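Succinyl-CoA ligase (ADP-forming) subunit alpha (Methanosaeta concilii, PDB 6HXI) belongs to the succinyl-CoA synthetase clan, joins a CoA-ligase module to a citrate synthase-like C-terminal domain, and binds coenzyme A. Local coordinates at residues N187-G195 / Y308-Y316. Residues are numbered along the deposited sequence; the frame is centred on the assembly and turned at random.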
# COMPACT_ATOMS: atom_id res chain seq x y z
N ASN B 187 30.40 11.18 50.55
CA ASN B 187 31.38 10.10 50.68
C ASN B 187 32.26 10.31 51.92
O ASN B 187 32.44 9.37 52.70
CB ASN B 187 32.23 9.97 49.42
CG ASN B 187 33.37 8.99 49.51
OD1 ASN B 187 34.54 9.37 49.58
ND2 ASN B 187 33.05 7.70 49.51
N ILE B 188 32.82 11.54 52.09
CA ILE B 188 33.68 11.91 53.22
C ILE B 188 32.94 11.62 54.54
O ILE B 188 33.44 10.85 55.36
CB ILE B 188 34.14 13.41 53.11
CG1 ILE B 188 35.01 13.71 51.84
CG2 ILE B 188 34.83 13.89 54.39
CD1 ILE B 188 36.42 13.14 51.78
N ILE B 189 31.75 12.22 54.71
CA ILE B 189 30.88 12.16 55.90
C ILE B 189 30.44 10.72 56.25
O ILE B 189 30.49 10.35 57.43
CB ILE B 189 29.69 13.16 55.74
CG1 ILE B 189 30.21 14.62 55.86
CG2 ILE B 189 28.56 12.89 56.73
CD1 ILE B 189 29.41 15.67 55.13
N SER B 190 30.04 9.91 55.26
CA SER B 190 29.63 8.51 55.48
C SER B 190 30.78 7.66 56.05
O SER B 190 30.53 6.68 56.78
CB SER B 190 29.14 7.88 54.19
OG SER B 190 30.21 7.63 53.30
N ARG B 191 32.03 8.02 55.71
CA ARG B 191 33.23 7.31 56.16
C ARG B 191 33.72 7.77 57.54
O ARG B 191 34.50 7.07 58.18
CB ARG B 191 34.36 7.49 55.13
CG ARG B 191 34.18 6.72 53.84
CD ARG B 191 35.39 6.92 52.96
NE ARG B 191 35.31 6.12 51.74
CZ ARG B 191 36.27 6.04 50.83
NH1 ARG B 191 36.11 5.28 49.75
NH2 ARG B 191 37.41 6.71 50.99
N ASN B 192 33.28 8.95 57.98
CA ASN B 192 33.74 9.56 59.22
C ASN B 192 32.63 9.85 60.25
O ASN B 192 32.89 10.47 61.28
CB ASN B 192 34.54 10.82 58.89
CG ASN B 192 35.87 10.54 58.21
OD1 ASN B 192 36.86 10.15 58.85
ND2 ASN B 192 35.94 10.75 56.91
N SER B 193 31.41 9.36 60.01
CA SER B 193 30.26 9.51 60.91
C SER B 193 29.18 8.48 60.54
O SER B 193 29.47 7.55 59.78
CB SER B 193 29.69 10.93 60.84
OG SER B 193 29.05 11.19 59.61
N ASP B 194 27.93 8.68 61.02
CA ASP B 194 26.81 7.82 60.63
C ASP B 194 26.17 8.31 59.32
O ASP B 194 25.14 7.81 58.89
CB ASP B 194 25.77 7.62 61.75
CG ASP B 194 25.18 8.86 62.39
OD1 ASP B 194 25.51 9.99 61.94
OD2 ASP B 194 24.40 8.71 63.36
N GLY B 195 26.83 9.28 58.69
CA GLY B 195 26.41 9.85 57.42
C GLY B 195 25.47 11.03 57.54
O GLY B 195 25.09 11.42 58.64
N TYR B 308 39.17 17.50 56.30
CA TYR B 308 37.73 17.79 56.53
C TYR B 308 37.07 16.60 57.25
O TYR B 308 36.48 16.79 58.31
CB TYR B 308 36.97 18.13 55.21
CG TYR B 308 35.61 18.76 55.43
CD1 TYR B 308 34.47 17.98 55.62
CD2 TYR B 308 35.46 20.15 55.49
CE1 TYR B 308 33.22 18.55 55.84
CE2 TYR B 308 34.21 20.74 55.70
CZ TYR B 308 33.10 19.93 55.88
OH TYR B 308 31.87 20.52 56.09
N GLY B 309 37.18 15.40 56.67
CA GLY B 309 36.62 14.17 57.22
C GLY B 309 37.12 13.88 58.62
O GLY B 309 36.34 13.44 59.47
N GLU B 310 38.39 14.17 58.88
CA GLU B 310 38.94 13.96 60.21
C GLU B 310 38.23 14.85 61.25
O GLU B 310 37.84 14.35 62.31
CB GLU B 310 40.47 14.09 60.23
CG GLU B 310 41.12 13.85 61.60
CD GLU B 310 40.61 12.69 62.45
OE1 GLU B 310 40.48 12.89 63.68
OE2 GLU B 310 40.34 11.59 61.90
N MET B 311 37.98 16.13 60.91
CA MET B 311 37.24 17.06 61.78
C MET B 311 35.80 16.53 61.99
O MET B 311 35.30 16.56 63.11
CB MET B 311 37.25 18.47 61.17
CG MET B 311 36.80 19.55 62.13
SD MET B 311 37.69 19.61 63.71
CE MET B 311 39.34 20.08 63.15
N VAL B 312 35.18 15.98 60.92
CA VAL B 312 33.85 15.35 60.99
C VAL B 312 33.92 14.17 62.00
O VAL B 312 33.07 14.10 62.88
CB VAL B 312 33.34 14.92 59.57
CG1 VAL B 312 32.18 13.93 59.65
CG2 VAL B 312 32.94 16.13 58.75
N ARG B 313 34.95 13.30 61.88
CA ARG B 313 35.20 12.15 62.75
C ARG B 313 35.34 12.56 64.21
O ARG B 313 34.78 11.90 65.08
CB ARG B 313 36.45 11.38 62.29
CG ARG B 313 36.66 10.02 62.94
CD ARG B 313 37.60 9.18 62.10
NE ARG B 313 37.76 7.82 62.62
CZ ARG B 313 37.91 6.74 61.86
NH1 ARG B 313 37.88 6.84 60.54
NH2 ARG B 313 38.08 5.55 62.42
N GLN B 314 36.05 13.68 64.45
CA GLN B 314 36.30 14.23 65.78
C GLN B 314 35.02 14.72 66.44
O GLN B 314 34.80 14.43 67.62
CB GLN B 314 37.34 15.36 65.70
CG GLN B 314 38.77 14.90 65.87
CD GLN B 314 39.74 16.02 65.62
OE1 GLN B 314 40.40 16.07 64.58
NE2 GLN B 314 39.82 16.97 66.56
N VAL B 315 34.19 15.46 65.69
CA VAL B 315 32.92 16.02 66.17
C VAL B 315 31.87 14.92 66.39
O VAL B 315 31.15 14.97 67.39
CB VAL B 315 32.42 17.17 65.28
CG1 VAL B 315 31.05 17.66 65.73
CG2 VAL B 315 33.40 18.34 65.28
N TYR B 316 31.80 13.92 65.48
CA TYR B 316 30.89 12.78 65.60
C TYR B 316 31.25 11.97 66.86
O TYR B 316 30.36 11.70 67.68
CB TYR B 316 30.88 11.91 64.31
CG TYR B 316 30.09 10.62 64.43
CD1 TYR B 316 28.70 10.62 64.32
CD2 TYR B 316 30.73 9.41 64.65
CE1 TYR B 316 27.97 9.44 64.46
CE2 TYR B 316 30.01 8.22 64.80
CZ TYR B 316 28.63 8.24 64.70
OH TYR B 316 27.92 7.07 64.84
O HOH W 1 25.06 6.57 64.84
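Asn192 pushes its side chain against segment 308-316, as a knob among Gly309, Glu310, Val312 and Arg313. Asn192 CG lies 3.2 Å from Gly309 O; OD1 is also near, but both oxygens are acceptors and do not bond. The amide is held from its own helix instead: Asn192 ND2 donates to Ile188 O at 2.9 Å, from above that carbonyl plane. CG stands anti to the carbonyl carbon (chi1 -69°), carrying the amide across; the ND2 bond helps fix its turn, with OD1 against Arg313 CD. The two side chains cross at about a right angle, and OD1 lies at the edge of the guanidinium. Behind this knob, Arg313 CA makes a CA-H...O contact of 3.2 Å with Asn192 O. One turn back, Ile188 CG2 presses tightly on Gly309 CA at 3.4 Å. A beta carbon on Gly309 would fall on Ile188 CG2; its absence lets the helices come this close.

The helix segments run in roughly the same direction, 39° apart, with axes 8.6 Å from each other. Both helices pack on a mixed six-stranded sheet: Ile189 reaches strand 172-176 and Val312 strand 227-233. Helix 179-192 is the beta-alpha-beta crossover between neighbouring parallel strands 172-176 and 196-201.

Past Asn192 the chain crosses one face of the Tyr316 ring. Ser193 CA makes a CH-pi contact, 3.8 Å from the Tyr316 ring centroid. Ser193 OG donates to Ile189 O at 2.7 Å and accepts from Gly195 N, forming an ST turn. Asp194 CG meets Tyr316 CE1 at 3.5 Å. A water in the ring plane bridges Asp194 OD2 and Tyr316 OH, while Cys171 N donates to Asp194 OD1.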